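Local coordinates for sterol regulatory element-binding protein cleavage-activating protein (Schizosaccharomyces pombe, PDB 4YHC), which escorts the membrane-bound transcription factor precursor sre1 for proteolytic processing when sterol or oxygen is low, this chain being the escort's WD40 domain, at residues Glu18-Glu23 / Ala458-Gly463. The protein carries 9 engineered substitutions. Numbering follows the deposited sequence.
Sequences EKFRIE and ALVGYG
One face of the Tyr-462 ring takes Lys-19 CB, a CH-pi contact 4.2 Å from the ring centroid and off-centre. The lysine chain then bends at chi3 (-48°) and crosses the phenol obliquely, bringing CE to 3.4 Å from Tyr-462 OH. The Phe-20 ring is met at its edge: Gly-461 O lies in its plane, near CD1, and Val-460 CG1 sits 3.8 Å from Phe-20 CE1. CG of Tyr-462 is anti to its N (chi1 -169°), which lays the ring alongside the Lys-19 and Phe-20 backbone, with CD1 4.0 Å from Phe-20 CB. Were Tyr-462 an alanine, the aliphatic part of Lys-19 would probably lose the ring it lies on and a gap would open beside Phe-20 CB. On the sheet face of Phe-20 and Tyr-462, Ile-22 CD1 touches both Val-460 CG2 and Ala-458 CB. The backbones run antiparallel. Arg-21 with Gly-461 and Glu-23 with Leu-459 are hydrogen-bonded pairs, each joined by two N-H...O bonds; Gly-463 N adds another to Lys-19 O at 2.9 Å. On the face of Arg-21 and Glu-23, the bent arginine chain places NH2 in a nearly straight hydrogen bond, part of a salt bridge, 2.9 Å from Glu-23 OE1. OE1 lies in the guanidinium plane, while the donor comes from the anti side of the carboxylate, tilted out of its plane; each charge thus probably offsets the other. Phe-467 of the C-terminal tail touches both side chains. Strand 20-24 is outermost in a four-stranded antiparallel sheet and closes onto strand 456-462, so that N- and C-terminal parts of the chain share one blade of the WD40 propeller. Strand 448-453 continues the sheet beyond strand 456-462, while strands 406-416 and 363-374 of the adjoining sheet pack against the Phe-20, Val-460 and Tyr-462 face through Val-412, Met-414 and Phe-365.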
ATOM      1  N   GLU A  18       4.118  12.031 -24.131  1.00 24.93           N
ATOM      2  CA  GLU A  18       2.705  11.946 -24.165  1.00 27.06           C
ATOM      3  C   GLU A  18       2.123  10.951 -23.136  1.00 23.43           C
ATOM      4  O   GLU A  18       1.068  11.178 -22.567  1.00 26.06           O
ATOM      5  CB  GLU A  18       2.269  11.569 -25.592  1.00 30.72           C
ATOM      6  CG  GLU A  18       0.768  11.711 -25.737  1.00 41.33           C
ATOM      7  CD  GLU A  18       0.272  11.392 -27.137  1.00 43.33           C
ATOM      8  OE1 GLU A  18      -0.840  10.849 -27.193  1.00 39.36           O
ATOM      9  OE2 GLU A  18       0.992  11.687 -28.136  1.00 40.46           O
ATOM     10  N   LYS A  19       2.787   9.823 -22.961  1.00 23.03           N
ATOM     11  CA  LYS A  19       2.374   8.784 -22.015  1.00 21.20           C
ATOM     12  C   LYS A  19       2.536   9.171 -20.539  1.00 22.55           C
ATOM     13  O   LYS A  19       1.959   8.541 -19.664  1.00 19.81           O
ATOM     14  CB  LYS A  19       3.196   7.550 -22.282  1.00 22.93           C
ATOM     15  CG  LYS A  19       2.802   6.989 -23.634  1.00 31.75           C
ATOM     16  CD  LYS A  19       3.353   5.655 -23.980  1.00 44.72           C
ATOM     17  CE  LYS A  19       4.825   5.552 -23.717  1.00 54.05           C
ATOM     18  NZ  LYS A  19       5.162   4.115 -23.645  1.00 62.96           N
ATOM     19  N   PHE A  20       3.350  10.179 -20.261  1.00 18.86           N
ATOM     20  CA  PHE A  20       3.468  10.725 -18.896  1.00 19.15           C
ATOM     21  C   PHE A  20       2.330  11.692 -18.584  1.00 20.93           C
ATOM     22  O   PHE A  20       2.194  12.791 -19.175  1.00 21.67           O
ATOM     23  CB  PHE A  20       4.869  11.408 -18.734  1.00 17.46           C
ATOM     24  CG  PHE A  20       5.130  11.974 -17.357  1.00 20.37           C
ATOM     25  CD1 PHE A  20       4.555  11.454 -16.249  1.00 18.04           C
ATOM     26  CD2 PHE A  20       6.004  13.043 -17.200  1.00 20.12           C
ATOM     27  CE1 PHE A  20       4.848  11.975 -15.003  1.00 18.22           C
ATOM     28  CE2 PHE A  20       6.255  13.590 -15.979  1.00 17.63           C
ATOM     29  CZ  PHE A  20       5.687  13.043 -14.851  1.00 20.78           C
ATOM     30  N   ARG A  21       1.464  11.318 -17.654  1.00 17.56           N
ATOM     31  CA  ARG A  21       0.174  12.035 -17.516  1.00 22.29           C
ATOM     32  C   ARG A  21      -0.080  12.461 -16.096  1.00 22.56           C
ATOM     33  O   ARG A  21       0.208  11.705 -15.132  1.00 22.56           O
ATOM     34  CB  ARG A  21      -1.017  11.136 -17.916  1.00 20.13           C
ATOM     35  CG  ARG A  21      -1.092  10.723 -19.388  1.00 24.56           C
ATOM     36  CD  ARG A  21      -1.480  11.872 -20.311  1.00 25.58           C
ATOM     37  NE  ARG A  21      -2.825  12.389 -20.035  1.00 31.37           N
ATOM     38  CZ  ARG A  21      -3.967  11.862 -20.456  1.00 31.18           C
ATOM     39  NH1 ARG A  21      -3.977  10.746 -21.165  1.00 29.04           N
ATOM     40  NH2 ARG A  21      -5.115  12.420 -20.090  1.00 29.00           N
ATOM     41  N   ILE A  22      -0.732  13.602 -15.956  1.00 21.37           N
ATOM     42  CA  ILE A  22      -1.307  14.002 -14.662  1.00 18.76           C
ATOM     43  C   ILE A  22      -2.683  14.486 -14.883  1.00 19.34           C
ATOM     44  O   ILE A  22      -2.908  15.232 -15.824  1.00 25.18           O
ATOM     45  CB  ILE A  22      -0.496  15.093 -13.954  1.00 18.07           C
ATOM     46  CG1 ILE A  22      -1.254  15.651 -12.779  1.00 18.20           C
ATOM     47  CG2 ILE A  22      -0.074  16.174 -14.916  1.00 21.61           C
ATOM     48  CD1 ILE A  22      -0.424  16.416 -11.753  1.00 24.32           C
ATOM     49  N   GLU A  23      -3.634  14.054 -14.069  1.00 20.14           N
ATOM     50  CA  GLU A  23      -4.964  14.610 -14.121  1.00 18.91           C
ATOM     51  C   GLU A  23      -5.565  14.662 -12.707  1.00 20.02           C
ATOM     52  O   GLU A  23      -5.370  13.725 -11.933  1.00 21.51           O
ATOM     53  CB  GLU A  23      -5.924  13.733 -14.988  1.00 29.52           C
ATOM     54  CG  GLU A  23      -5.553  13.526 -16.453  1.00 30.93           C
ATOM     55  CD  GLU A  23      -5.724  14.775 -17.311  1.00 35.85           C
ATOM     56  OE1 GLU A  23      -5.149  14.795 -18.409  1.00 33.07           O
ATOM     57  OE2 GLU A  23      -6.399  15.729 -16.887  1.00 33.43           O
ATOM     58  N   ALA A 458      -4.528  14.260  -7.330  1.00 17.86           N
ATOM     59  CA  ALA A 458      -3.978  14.140  -8.656  1.00 22.70           C
ATOM     60  C   ALA A 458      -3.557  12.723  -8.840  1.00 19.82           C
ATOM     61  O   ALA A 458      -2.870  12.185  -7.980  1.00 17.10           O
ATOM     62  CB  ALA A 458      -2.720  14.991  -8.836  1.00 17.85           C
ATOM     63  N   LEU A 459      -3.870  12.210 -10.007  1.00 17.50           N
ATOM     64  CA  LEU A 459      -3.358  10.959 -10.518  1.00 18.32           C
ATOM     65  C   LEU A 459      -2.246  11.275 -11.491  1.00 19.32           C
ATOM     66  O   LEU A 459      -2.409  12.132 -12.409  1.00 17.66           O
ATOM     67  CB  LEU A 459      -4.493  10.234 -11.224  1.00 22.66           C
ATOM     68  CG  LEU A 459      -5.375   9.229 -10.492  1.00 26.11           C
ATOM     69  CD1 LEU A 459      -5.423   9.309  -8.999  1.00 25.05           C
ATOM     70  CD2 LEU A 459      -6.780   9.129 -11.106  1.00 21.93           C
ATOM     71  N   VAL A 460      -1.137  10.573 -11.315  1.00 16.84           N
ATOM     72  CA  VAL A 460       0.078  10.738 -12.122  1.00 16.77           C
ATOM     73  C   VAL A 460       0.560   9.377 -12.499  1.00 17.64           C
ATOM     74  O   VAL A 460       0.751   8.502 -11.624  1.00 16.24           O
ATOM     75  CB  VAL A 460       1.199  11.427 -11.304  1.00 21.12           C
ATOM     76  CG1 VAL A 460       2.452  11.705 -12.127  1.00 16.61           C
ATOM     77  CG2 VAL A 460       0.687  12.767 -10.720  1.00 16.93           C
ATOM     78  N   GLY A 461       0.756   9.175 -13.795  1.00 16.63           N
ATOM     79  CA  GLY A 461       1.138   7.871 -14.321  1.00 19.87           C
ATOM     80  C   GLY A 461       1.885   7.860 -15.629  1.00 21.48           C
ATOM     81  O   GLY A 461       2.015   8.885 -16.292  1.00 17.37           O
ATOM     82  N   TYR A 462       2.373   6.700 -15.968  1.00 16.43           N
ATOM     83  CA  TYR A 462       3.113   6.464 -17.206  1.00 19.80           C
ATOM     84  C   TYR A 462       2.552   5.310 -18.012  1.00 16.68           C
ATOM     85  O   TYR A 462       2.560   4.127 -17.606  1.00 21.53           O
ATOM     86  CB  TYR A 462       4.598   6.226 -16.982  1.00 16.26           C
ATOM     87  CG  TYR A 462       5.361   6.244 -18.220  1.00 20.28           C
ATOM     88  CD1 TYR A 462       5.581   7.467 -18.886  1.00 21.49           C
ATOM     89  CD2 TYR A 462       5.914   5.079 -18.759  1.00 22.31           C
ATOM     90  CE1 TYR A 462       6.240   7.519 -20.069  1.00 21.24           C
ATOM     91  CE2 TYR A 462       6.604   5.137 -19.966  1.00 29.85           C
ATOM     92  CZ  TYR A 462       6.755   6.359 -20.593  1.00 30.04           C
ATOM     93  OH  TYR A 462       7.443   6.468 -21.762  1.00 34.25           O
ATOM     94  N   GLY A 463       2.057   5.649 -19.172  1.00 19.52           N
ATOM     95  CA  GLY A 463       1.423   4.662 -20.003  1.00 26.08           C
ATOM     96  C   GLY A 463       0.284   3.896 -19.336  1.00 30.07           C
ATOM     97  O   GLY A 463       0.128   2.681 -19.554  1.00 22.73           O
TER